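Local atomic coordinates of putative baseplate protein (Unidentified phage, PDB entry 2FSD), a protein that forms the head domain of a lactococcal phage receptor-binding protein and probably recognises the surface of the Lactococcus lactis host. Residues T99-L110 with N122-I133; A53-V62 with F83-P92. All blocks are in the same frame, centred on the assembly; numbering follows the deposited sequence.

Contact 1: T99-L110 with N122-I133; sequences TFYSHGNLSLSL and NPNNTSMNGKTI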
loop_
_atom_site.group_PDB
_atom_site.type_symbol
_atom_site.label_atom_id
_atom_site.label_comp_id
_atom_site.label_asym_id
_atom_site.label_seq_id
_atom_site.Cartn_x
_atom_site.Cartn_y
_atom_site.Cartn_z
ATOM N N THR A 99 -3.238 -7.155 0.137
ATOM C CA THR A 99 -3.067 -8.591 0.324
ATOM C C THR A 99 -3.868 -9.388 -0.711
ATOM O O THR A 99 -4.893 -8.919 -1.200
ATOM C CB THR A 99 -3.466 -9.013 1.746
ATOM O OG1 THR A 99 -4.771 -8.507 2.055
ATOM C CG2 THR A 99 -2.446 -8.485 2.748
ATOM N N PHE A 100 -3.335 -10.553 -1.089
ATOM C CA PHE A 100 -4.137 -11.619 -1.701
ATOM C C PHE A 100 -4.513 -12.570 -0.575
ATOM O O PHE A 100 -3.798 -12.681 0.428
ATOM C CB PHE A 100 -3.357 -12.419 -2.756
ATOM C CG PHE A 100 -3.037 -11.662 -4.019
ATOM C CD1 PHE A 100 -4.035 -11.345 -4.935
ATOM C CD2 PHE A 100 -1.724 -11.321 -4.323
ATOM C CE1 PHE A 100 -3.729 -10.669 -6.112
ATOM C CE2 PHE A 100 -1.410 -10.646 -5.505
ATOM C CZ PHE A 100 -2.413 -10.325 -6.398
ATOM N N TYR A 101 -5.623 -13.270 -0.757
ATOM C CA TYR A 101 -6.095 -14.220 0.228
ATOM C C TYR A 101 -6.891 -15.376 -0.377
ATOM O O TYR A 101 -7.833 -15.161 -1.121
ATOM C CB TYR A 101 -6.984 -13.522 1.264
ATOM C CG TYR A 101 -7.594 -14.531 2.198
ATOM C CD1 TYR A 101 -6.850 -15.057 3.243
ATOM C CD2 TYR A 101 -8.887 -15.020 1.989
ATOM C CE1 TYR A 101 -7.376 -15.995 4.078
ATOM C CE2 TYR A 101 -9.426 -15.983 2.828
ATOM C CZ TYR A 101 -8.662 -16.455 3.875
ATOM O OH TYR A 101 -9.162 -17.406 4.735
ATOM N N SER A 102 -6.514 -16.597 -0.019
ATOM C CA SER A 102 -7.375 -17.770 -0.204
ATOM C C SER A 102 -6.947 -18.835 0.790
ATOM O O SER A 102 -5.787 -18.864 1.209
ATOM C CB SER A 102 -7.285 -18.332 -1.629
ATOM O OG SER A 102 -6.092 -19.075 -1.801
ATOM N N HIS A 103 -7.886 -19.701 1.162
ATOM C CA HIS A 103 -7.597 -20.875 1.993
ATOM C C HIS A 103 -6.697 -20.565 3.191
ATOM O O HIS A 103 -5.720 -21.261 3.434
ATOM C CB HIS A 103 -6.972 -21.988 1.137
ATOM C CG HIS A 103 -7.847 -22.441 0.010
ATOM N ND1 HIS A 103 -7.369 -22.647 -1.269
ATOM C CD2 HIS A 103 -9.176 -22.704 -0.036
ATOM C CE1 HIS A 103 -8.365 -23.031 -2.049
ATOM N NE2 HIS A 103 -9.472 -23.073 -1.327
ATOM N N GLY A 104 -7.038 -19.507 3.923
ATOM C CA GLY A 104 -6.374 -19.182 5.183
ATOM C C GLY A 104 -4.943 -18.708 5.028
ATOM O O GLY A 104 -4.180 -18.733 5.991
ATOM N N ASN A 105 -4.580 -18.266 3.821
ATOM C CA ASN A 105 -3.213 -17.837 3.520
ATOM C C ASN A 105 -3.193 -16.457 2.851
ATOM O O ASN A 105 -3.957 -16.200 1.922
ATOM C CB ASN A 105 -2.514 -18.890 2.646
ATOM C CG ASN A 105 -2.283 -20.221 3.390
ATOM O OD1 ASN A 105 -1.205 -20.469 3.934
ATOM N ND2 ASN A 105 -3.305 -21.070 3.419
ATOM N N LEU A 106 -2.321 -15.575 3.338
ATOM C CA LEU A 106 -2.175 -14.221 2.790
ATOM C C LEU A 106 -0.842 -14.060 2.064
ATOM O O LEU A 106 0.184 -14.554 2.512
ATOM C CB LEU A 106 -2.263 -13.166 3.899
ATOM C CG LEU A 106 -3.615 -13.001 4.595
ATOM C CD1 LEU A 106 -3.432 -12.503 6.028
ATOM C CD2 LEU A 106 -4.521 -12.065 3.818
ATOM N N SER A 107 -0.873 -13.352 0.944
ATOM C CA SER A 107 0.335 -13.027 0.193
ATOM C C SER A 107 0.345 -11.544 -0.195
ATOM O O SER A 107 -0.695 -10.893 -0.196
ATOM C CB SER A 107 0.431 -13.926 -1.049
ATOM O OG SER A 107 -0.857 -14.406 -1.406
ATOM N N LEU A 108 1.533 -11.032 -0.514
ATOM C CA LEU A 108 1.703 -9.660 -0.989
ATOM C C LEU A 108 1.060 -9.436 -2.367
ATOM O O LEU A 108 1.451 -10.065 -3.357
ATOM C CB LEU A 108 3.197 -9.282 -1.059
ATOM C CG LEU A 108 3.504 -7.810 -1.413
ATOM C CD1 LEU A 108 3.102 -6.887 -0.282
ATOM C CD2 LEU A 108 4.975 -7.577 -1.760
ATOM N N SER A 109 0.074 -8.539 -2.414
ATOM C CA SER A 109 -0.422 -7.995 -3.682
ATOM C C SER A 109 0.096 -6.581 -3.875
ATOM O O SER A 109 0.500 -5.917 -2.920
ATOM C CB SER A 109 -1.960 -8.026 -3.750
ATOM O OG SER A 109 -2.569 -6.999 -2.988
ATOM N N LEU A 110 0.092 -6.144 -5.130
ATOM C CA LEU A 110 0.364 -4.769 -5.492
ATOM C C LEU A 110 -0.962 -4.120 -5.889
ATOM O O LEU A 110 -1.751 -4.724 -6.611
ATOM C CB LEU A 110 1.363 -4.722 -6.658
ATOM C CG LEU A 110 1.689 -3.353 -7.268
ATOM C CD1 LEU A 110 3.125 -3.314 -7.744
ATOM C CD2 LEU A 110 0.743 -3.013 -8.425
ATOM N N ASN A 122 0.745 -8.730 -9.303
ATOM C CA ASN A 122 1.316 -9.875 -8.605
ATOM C C ASN A 122 2.844 -9.794 -8.515
ATOM O O ASN A 122 3.540 -10.092 -9.501
ATOM C CB ASN A 122 0.931 -11.179 -9.299
ATOM C CG ASN A 122 1.409 -12.385 -8.547
ATOM O OD1 ASN A 122 2.045 -12.258 -7.502
ATOM N ND2 ASN A 122 1.108 -13.571 -9.067
ATOM N N PRO A 123 3.368 -9.418 -7.325
ATOM C CA PRO A 123 4.806 -9.293 -7.119
ATOM C C PRO A 123 5.473 -10.624 -6.760
ATOM O O PRO A 123 6.686 -10.664 -6.543
ATOM C CB PRO A 123 4.896 -8.309 -5.955
ATOM C CG PRO A 123 3.694 -8.589 -5.149
ATOM C CD PRO A 123 2.621 -9.094 -6.096
ATOM N N ASN A 124 4.682 -11.691 -6.726
ATOM C CA ASN A 124 5.149 -13.032 -6.413
ATOM C C ASN A 124 5.540 -13.769 -7.684
ATOM O O ASN A 124 5.053 -13.443 -8.757
ATOM C CB ASN A 124 4.036 -13.794 -5.687
ATOM C CG ASN A 124 3.580 -13.080 -4.440
ATOM O OD1 ASN A 124 4.392 -12.800 -3.552
ATOM N ND2 ASN A 124 2.289 -12.754 -4.366
ATOM N N ASN A 125 6.405 -14.774 -7.555
ATOM C CA ASN A 125 6.894 -15.522 -8.716
ATOM C C ASN A 125 5.977 -16.679 -9.169
ATOM O O ASN A 125 6.272 -17.358 -10.152
ATOM C CB ASN A 125 8.345 -15.999 -8.480
ATOM C CG ASN A 125 8.458 -17.160 -7.488
ATOM O OD1 ASN A 125 7.467 -17.694 -6.988
ATOM N ND2 ASN A 125 9.689 -17.565 -7.221
ATOM N N THR A 126 4.877 -16.896 -8.447
ATOM C CA THR A 126 3.811 -17.821 -8.871
ATOM C C THR A 126 2.539 -17.025 -9.142
ATOM O O THR A 126 2.389 -15.896 -8.658
ATOM C CB THR A 126 3.478 -18.888 -7.809
ATOM O OG1 THR A 126 2.482 -19.773 -8.331
ATOM C CG2 THR A 126 2.896 -18.270 -6.541
ATOM N N SER A 127 1.628 -17.614 -9.911
ATOM C CA SER A 127 0.359 -16.964 -10.241
ATOM C C SER A 127 -0.530 -16.889 -9.001
ATOM O O SER A 127 -0.571 -17.821 -8.208
ATOM C CB SER A 127 -0.368 -17.709 -11.370
ATOM O OG SER A 127 -1.636 -17.114 -11.639
ATOM N N MET A 128 -1.233 -15.779 -8.834
ATOM C CA MET A 128 -2.165 -15.623 -7.712
ATOM C C MET A 128 -3.564 -15.933 -8.175
ATOM O O MET A 128 -4.153 -15.181 -8.937
ATOM C CB MET A 128 -2.062 -14.214 -7.136
ATOM C CG MET A 128 -0.754 -13.996 -6.408
ATOM S SD MET A 128 -0.631 -14.947 -4.899
ATOM C CE MET A 128 0.489 -16.280 -5.301
ATOM N N ASN A 129 -4.086 -17.061 -7.723
ATOM C CA ASN A 129 -5.302 -17.649 -8.291
ATOM C C ASN A 129 -6.373 -17.802 -7.214
ATOM O O ASN A 129 -6.075 -18.208 -6.111
ATOM C CB ASN A 129 -5.018 -19.056 -8.856
ATOM C CG ASN A 129 -3.944 -19.088 -9.936
ATOM O OD1 ASN A 129 -3.242 -20.083 -10.058
ATOM N ND2 ASN A 129 -3.830 -18.037 -10.733
ATOM N N GLY A 130 -7.628 -17.536 -7.553
ATOM C CA GLY A 130 -8.724 -17.730 -6.606
ATOM C C GLY A 130 -8.615 -16.821 -5.392
ATOM O O GLY A 130 -9.073 -17.171 -4.302
ATOM N N LYS A 131 -8.032 -15.640 -5.584
ATOM C CA LYS A 131 -7.747 -14.745 -4.472
ATOM C C LYS A 131 -8.827 -13.667 -4.297
ATOM O O LYS A 131 -9.514 -13.298 -5.255
ATOM C CB LYS A 131 -6.366 -14.105 -4.653
ATOM C CG LYS A 131 -5.193 -15.118 -4.828
ATOM C CD LYS A 131 -5.040 -16.038 -3.632
ATOM C CE LYS A 131 -3.919 -17.019 -3.798
ATOM N NZ LYS A 131 -3.641 -17.765 -2.515
ATOM N N THR A 132 -8.998 -13.216 -3.049
ATOM C CA THR A 132 -9.738 -11.990 -2.737
ATOM C C THR A 132 -8.690 -10.976 -2.323
ATOM O O THR A 132 -7.677 -11.350 -1.728
ATOM C CB THR A 132 -10.754 -12.162 -1.560
ATOM O OG1 THR A 132 -10.089 -12.744 -0.428
ATOM C CG2 THR A 132 -11.925 -13.034 -1.946
ATOM N N ILE A 133 -8.916 -9.701 -2.621
ATOM C CA ILE A 133 -7.980 -8.644 -2.186
ATOM C C ILE A 133 -8.580 -7.650 -1.167
ATOM O O ILE A 133 -9.757 -7.301 -1.226
ATOM C CB ILE A 133 -7.359 -7.863 -3.399
ATOM C CG1 ILE A 133 -8.435 -7.120 -4.199
ATOM C CG2 ILE A 133 -6.593 -8.828 -4.298
ATOM C CD1 ILE A 133 -7.882 -6.115 -5.180
HETATM O O HOH W 1 -6.805 -10.358 1.129
HETATM O O HOH W 2 3.430 -13.061 -0.535
#

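Contact 2: A53-V62 with F83-P92; sequences ARIINGVIYV and FPPAFGTNLP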
loop_
_atom_site.group_PDB
_atom_site.type_symbol
_atom_site.label_atom_id
_atom_site.label_comp_id
_atom_site.label_asym_id
_atom_site.label_seq_id
_atom_site.Cartn_x
_atom_site.Cartn_y
_atom_site.Cartn_z
ATOM N N ALA A 53 -14.852 4.365 -2.476
ATOM C CA ALA A 53 -14.006 5.533 -2.323
ATOM C C ALA A 53 -14.817 6.757 -1.838
ATOM O O ALA A 53 -16.049 6.817 -2.004
ATOM C CB ALA A 53 -13.289 5.836 -3.622
ATOM N N ARG A 54 -14.113 7.708 -1.218
ATOM C CA ARG A 54 -14.707 8.957 -0.712
ATOM C C ARG A 54 -13.694 10.105 -0.842
ATOM O O ARG A 54 -12.483 9.876 -0.910
ATOM C CB ARG A 54 -15.130 8.794 0.753
ATOM C CG ARG A 54 -14.015 9.093 1.733
ATOM C CD ARG A 54 -14.272 8.606 3.139
ATOM N NE ARG A 54 -15.445 9.210 3.751
ATOM C CZ ARG A 54 -15.750 9.151 5.047
ATOM N NH1 ARG A 54 -14.967 8.531 5.916
ATOM N NH2 ARG A 54 -16.857 9.731 5.472
ATOM N N ILE A 55 -14.193 11.337 -0.879
ATOM C CA ILE A 55 -13.329 12.523 -0.883
ATOM C C ILE A 55 -13.723 13.418 0.285
ATOM O O ILE A 55 -14.886 13.845 0.385
ATOM C CB ILE A 55 -13.412 13.309 -2.204
ATOM C CG1 ILE A 55 -12.901 12.450 -3.362
ATOM C CG2 ILE A 55 -12.590 14.625 -2.122
ATOM C CD1 ILE A 55 -13.232 12.992 -4.732
ATOM N N ILE A 56 -12.772 13.664 1.186
ATOM C CA ILE A 56 -12.965 14.600 2.286
ATOM C C ILE A 56 -11.829 15.621 2.267
ATOM O O ILE A 56 -10.656 15.270 2.421
ATOM C CB ILE A 56 -12.952 13.917 3.659
ATOM C CG1 ILE A 56 -13.724 12.604 3.645
ATOM C CG2 ILE A 56 -13.507 14.882 4.745
ATOM C CD1 ILE A 56 -13.367 11.736 4.795
ATOM N N ASN A 57 -12.179 16.881 2.069
ATOM C CA ASN A 57 -11.195 17.964 2.077
ATOM C C ASN A 57 -10.000 17.776 1.123
ATOM O O ASN A 57 -8.852 17.843 1.535
ATOM C CB ASN A 57 -10.709 18.202 3.515
ATOM C CG ASN A 57 -10.301 19.656 3.767
ATOM O OD1 ASN A 57 -10.361 20.494 2.869
ATOM N ND2 ASN A 57 -9.889 19.949 4.995
ATOM N N GLY A 58 -10.283 17.544 -0.155
ATOM C CA GLY A 58 -9.240 17.461 -1.193
ATOM C C GLY A 58 -8.409 16.191 -1.214
ATOM O O GLY A 58 -7.432 16.093 -1.968
ATOM N N VAL A 59 -8.812 15.212 -0.398
ATOM C CA VAL A 59 -8.103 13.935 -0.235
ATOM C C VAL A 59 -9.067 12.784 -0.541
ATOM O O VAL A 59 -10.179 12.706 0.013
ATOM C CB VAL A 59 -7.578 13.767 1.209
ATOM C CG1 VAL A 59 -6.962 12.381 1.421
ATOM C CG2 VAL A 59 -6.559 14.867 1.548
ATOM N N ILE A 60 -8.629 11.891 -1.423
ATOM C CA ILE A 60 -9.399 10.712 -1.761
ATOM C C ILE A 60 -8.901 9.514 -0.942
ATOM O O ILE A 60 -7.693 9.326 -0.772
ATOM C CB ILE A 60 -9.354 10.430 -3.286
ATOM C CG1 ILE A 60 -10.361 9.332 -3.661
ATOM C CG2 ILE A 60 -7.941 10.058 -3.752
ATOM C CD1 ILE A 60 -10.528 9.126 -5.155
ATOM N N TYR A 61 -9.853 8.730 -0.433
ATOM C CA TYR A 61 -9.608 7.493 0.289
ATOM C C TYR A 61 -10.255 6.355 -0.485
ATOM O O TYR A 61 -11.399 6.460 -0.900
ATOM C CB TYR A 61 -10.228 7.538 1.694
ATOM C CG TYR A 61 -9.740 8.688 2.536
ATOM C CD1 TYR A 61 -8.772 8.493 3.508
ATOM C CD2 TYR A 61 -10.229 9.973 2.345
ATOM C CE1 TYR A 61 -8.297 9.546 4.272
ATOM C CE2 TYR A 61 -9.754 11.036 3.100
ATOM C CZ TYR A 61 -8.786 10.810 4.064
ATOM O OH TYR A 61 -8.313 11.840 4.825
ATOM N N VAL A 62 -9.523 5.266 -0.666
ATOM C CA VAL A 62 -10.053 4.094 -1.341
ATOM C C VAL A 62 -9.756 2.875 -0.476
ATOM O O VAL A 62 -8.658 2.731 0.057
ATOM C CB VAL A 62 -9.454 3.907 -2.751
ATOM C CG1 VAL A 62 -10.325 2.977 -3.583
ATOM C CG2 VAL A 62 -9.285 5.240 -3.460
ATOM N N PHE A 83 -13.595 4.522 -11.001
ATOM C CA PHE A 83 -14.294 5.558 -10.225
ATOM C C PHE A 83 -15.507 6.091 -11.000
ATOM O O PHE A 83 -15.411 6.349 -12.211
ATOM C CB PHE A 83 -13.352 6.699 -9.870
ATOM C CG PHE A 83 -12.187 6.275 -9.023
ATOM C CD1 PHE A 83 -12.362 6.017 -7.663
ATOM C CD2 PHE A 83 -10.910 6.115 -9.583
ATOM C CE1 PHE A 83 -11.298 5.605 -6.871
ATOM C CE2 PHE A 83 -9.834 5.715 -8.787
ATOM C CZ PHE A 83 -10.028 5.460 -7.436
ATOM N N PRO A 84 -16.664 6.229 -10.323
ATOM C CA PRO A 84 -17.739 7.013 -10.939
ATOM C C PRO A 84 -17.266 8.437 -11.283
ATOM O O PRO A 84 -16.358 8.951 -10.617
ATOM C CB PRO A 84 -18.817 7.031 -9.858
ATOM C CG PRO A 84 -18.572 5.777 -9.076
ATOM C CD PRO A 84 -17.082 5.658 -9.027
ATOM N N PRO A 85 -17.832 9.046 -12.351
ATOM C CA PRO A 85 -17.536 10.424 -12.788
ATOM C C PRO A 85 -17.680 11.516 -11.727
ATOM O O PRO A 85 -17.241 12.636 -11.959
ATOM C CB PRO A 85 -18.564 10.679 -13.898
ATOM C CG PRO A 85 -18.941 9.380 -14.388
ATOM C CD PRO A 85 -18.782 8.388 -13.264
ATOM N N ALA A 86 -18.320 11.221 -10.604
ATOM C CA ALA A 86 -18.393 12.176 -9.513
ATOM C C ALA A 86 -16.993 12.513 -8.978
ATOM O O ALA A 86 -16.747 13.659 -8.589
ATOM C CB ALA A 86 -19.293 11.640 -8.385
ATOM N N PHE A 87 -16.085 11.529 -8.976
ATOM C CA PHE A 87 -14.733 11.707 -8.413
ATOM C C PHE A 87 -13.807 12.541 -9.301
ATOM O O PHE A 87 -12.770 13.009 -8.838
ATOM C CB PHE A 87 -14.075 10.353 -8.082
ATOM C CG PHE A 87 -14.731 9.635 -6.938
ATOM C CD1 PHE A 87 -14.166 9.651 -5.673
ATOM C CD2 PHE A 87 -15.945 8.968 -7.121
ATOM C CE1 PHE A 87 -14.792 9.004 -4.605
ATOM C CE2 PHE A 87 -16.572 8.318 -6.064
ATOM C CZ PHE A 87 -15.990 8.334 -4.807
ATOM N N GLY A 88 -14.168 12.709 -10.572
ATOM C CA GLY A 88 -13.470 13.635 -11.456
ATOM C C GLY A 88 -12.220 13.071 -12.101
ATOM O O GLY A 88 -12.059 11.858 -12.221
ATOM N N THR A 89 -11.333 13.978 -12.504
ATOM C CA THR A 89 -10.194 13.688 -13.387
ATOM C C THR A 89 -8.855 13.733 -12.646
ATOM O O THR A 89 -7.924 12.983 -12.948
ATOM C CB THR A 89 -10.192 14.722 -14.566
ATOM O OG1 THR A 89 -10.910 14.176 -15.678
ATOM C CG2 THR A 89 -8.780 15.111 -15.024
ATOM N N ASN A 90 -8.795 14.612 -11.652
ATOM C CA ASN A 90 -7.562 14.980 -10.967
ATOM C C ASN A 90 -7.083 13.973 -9.898
ATOM O O ASN A 90 -6.603 14.365 -8.813
ATOM C CB ASN A 90 -7.792 16.346 -10.325
ATOM C CG ASN A 90 -9.000 16.352 -9.410
ATOM O OD1 ASN A 90 -9.746 15.363 -9.341
ATOM N ND2 ASN A 90 -9.212 17.464 -8.709
ATOM N N LEU A 91 -7.190 12.682 -10.208
ATOM C CA LEU A 91 -6.870 11.650 -9.238
ATOM C C LEU A 91 -5.373 11.380 -9.295
ATOM O O LEU A 91 -4.764 11.574 -10.337
ATOM C CB LEU A 91 -7.672 10.368 -9.499
ATOM C CG LEU A 91 -9.190 10.512 -9.674
ATOM C CD1 LEU A 91 -9.812 9.124 -9.701
ATOM C CD2 LEU A 91 -9.834 11.378 -8.582
ATOM N N PRO A 92 -4.774 10.970 -8.163
ATOM C CA PRO A 92 -3.343 10.663 -8.118
ATOM C C PRO A 92 -2.970 9.297 -8.711
ATOM O O PRO A 92 -3.844 8.454 -8.948
ATOM C CB PRO A 92 -3.027 10.709 -6.608
ATOM C CG PRO A 92 -4.297 10.371 -5.932
ATOM C CD PRO A 92 -5.416 10.818 -6.838
#

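Contact 1: T99-L110 with N122-I133
At one end of the antiparallel beta-barrel of the receptor-binding head, the hairpin of strands 94-102 and 105-114, closed by a type I' turn, is met by the loop leading into strand 132-140, whose T132 and I133 pair with Y101 and F100. The F100 ring is sandwiched: M128 CG sits over one face, 3.8 Å from the ring centroid in a CH-pi contact, and S109 CB of the same hairpin lies over the opposite face. Bends at chi2 and chi3 bring M128 SD obliquely beside the ring, a Met-aromatic contact, and 3.5 Å from S107 OG. I133 CG2 lies 3.6 Å from F100 CD1, the two side chains pointing the same way, while V120 of strand 117-121 touches both. In the hydrogen-bonded pair Y101-T132, T132 N reaches a lone pair of Y101 O at 3.0 Å (165° at the hydrogen). An Asx turn, N124 N to N122 OD1 at 2.8 Å, shapes the other end of the loop, where P123 CG packs on L108 CD2. K131 crosses F100 at about a right angle; its chain, bent at chi2 (-60°) and extended beyond, carries NZ to S102 OG, a hydrogen bond of 2.9 Å.

Contact 2: A53-V62 with F83-P92
A53 CB lies by the rings of both F83 and F87, 3.8 Å from F83 CE1, near the plane of that ring, and 3.6 Å from F87 CE1. V62 and F83 point toward each other, and V62 CG2, also near the ring plane, lies 4.0 Å from F83 CE1. F87 pushes its rim against the backbone of strand 50-56: F87 CZ comes within 3.2 Å of A53 O, which lies in the plane of the ring, and R54 N is likewise at the ring edge. I55 and F87 run alongside one another with opposite headings, I55 CD1 being 3.6 Å from F87 CD1 and oblique to the ring. I60 touches both rings, L91 and P92. With CG1 anti to the backbone N (chi1 -170°) and chi2 also extended, I60 CD1 meets F87 CD1 at 3.7 Å, obliquely to the ring, and lies close to F83 CE1 and L91 CD2 as well. The second branch of I60, CG2, faces P92 CD at 4.1 Å. Beyond the two segments, I34 and T37 of strand 34-41 add to the surroundings of F87, and M113 touches F83 and P92. Together these contacts make an apolar cluster in which the loop between strands 77-82 and 94-102 packs on a beta-hairpin with a type I' turn, toward one end of an antiparallel beta-barrel.

All of contact 2 precedes contact 1 in the sequence, and the two flank the middle of the chain, their centres 27 Å apart and their nearest atoms about 10 Å apart. They do not touch, but they share one antiparallel sheet of eight strands closed into a barrel: strand 59-68, in contact 2, is the neighbour of strand 132-140, whose start lies in contact 1. Contact 1 combines strand pairing with loop packing, whereas contact 2 is side-chain packing without strand pairing; together they tie loops to strands at two separated parts of the barrel. Near contact 1, L106 packs on L106 of the second subunit, whereas no other chain of the assembly touches the segments of contact 2.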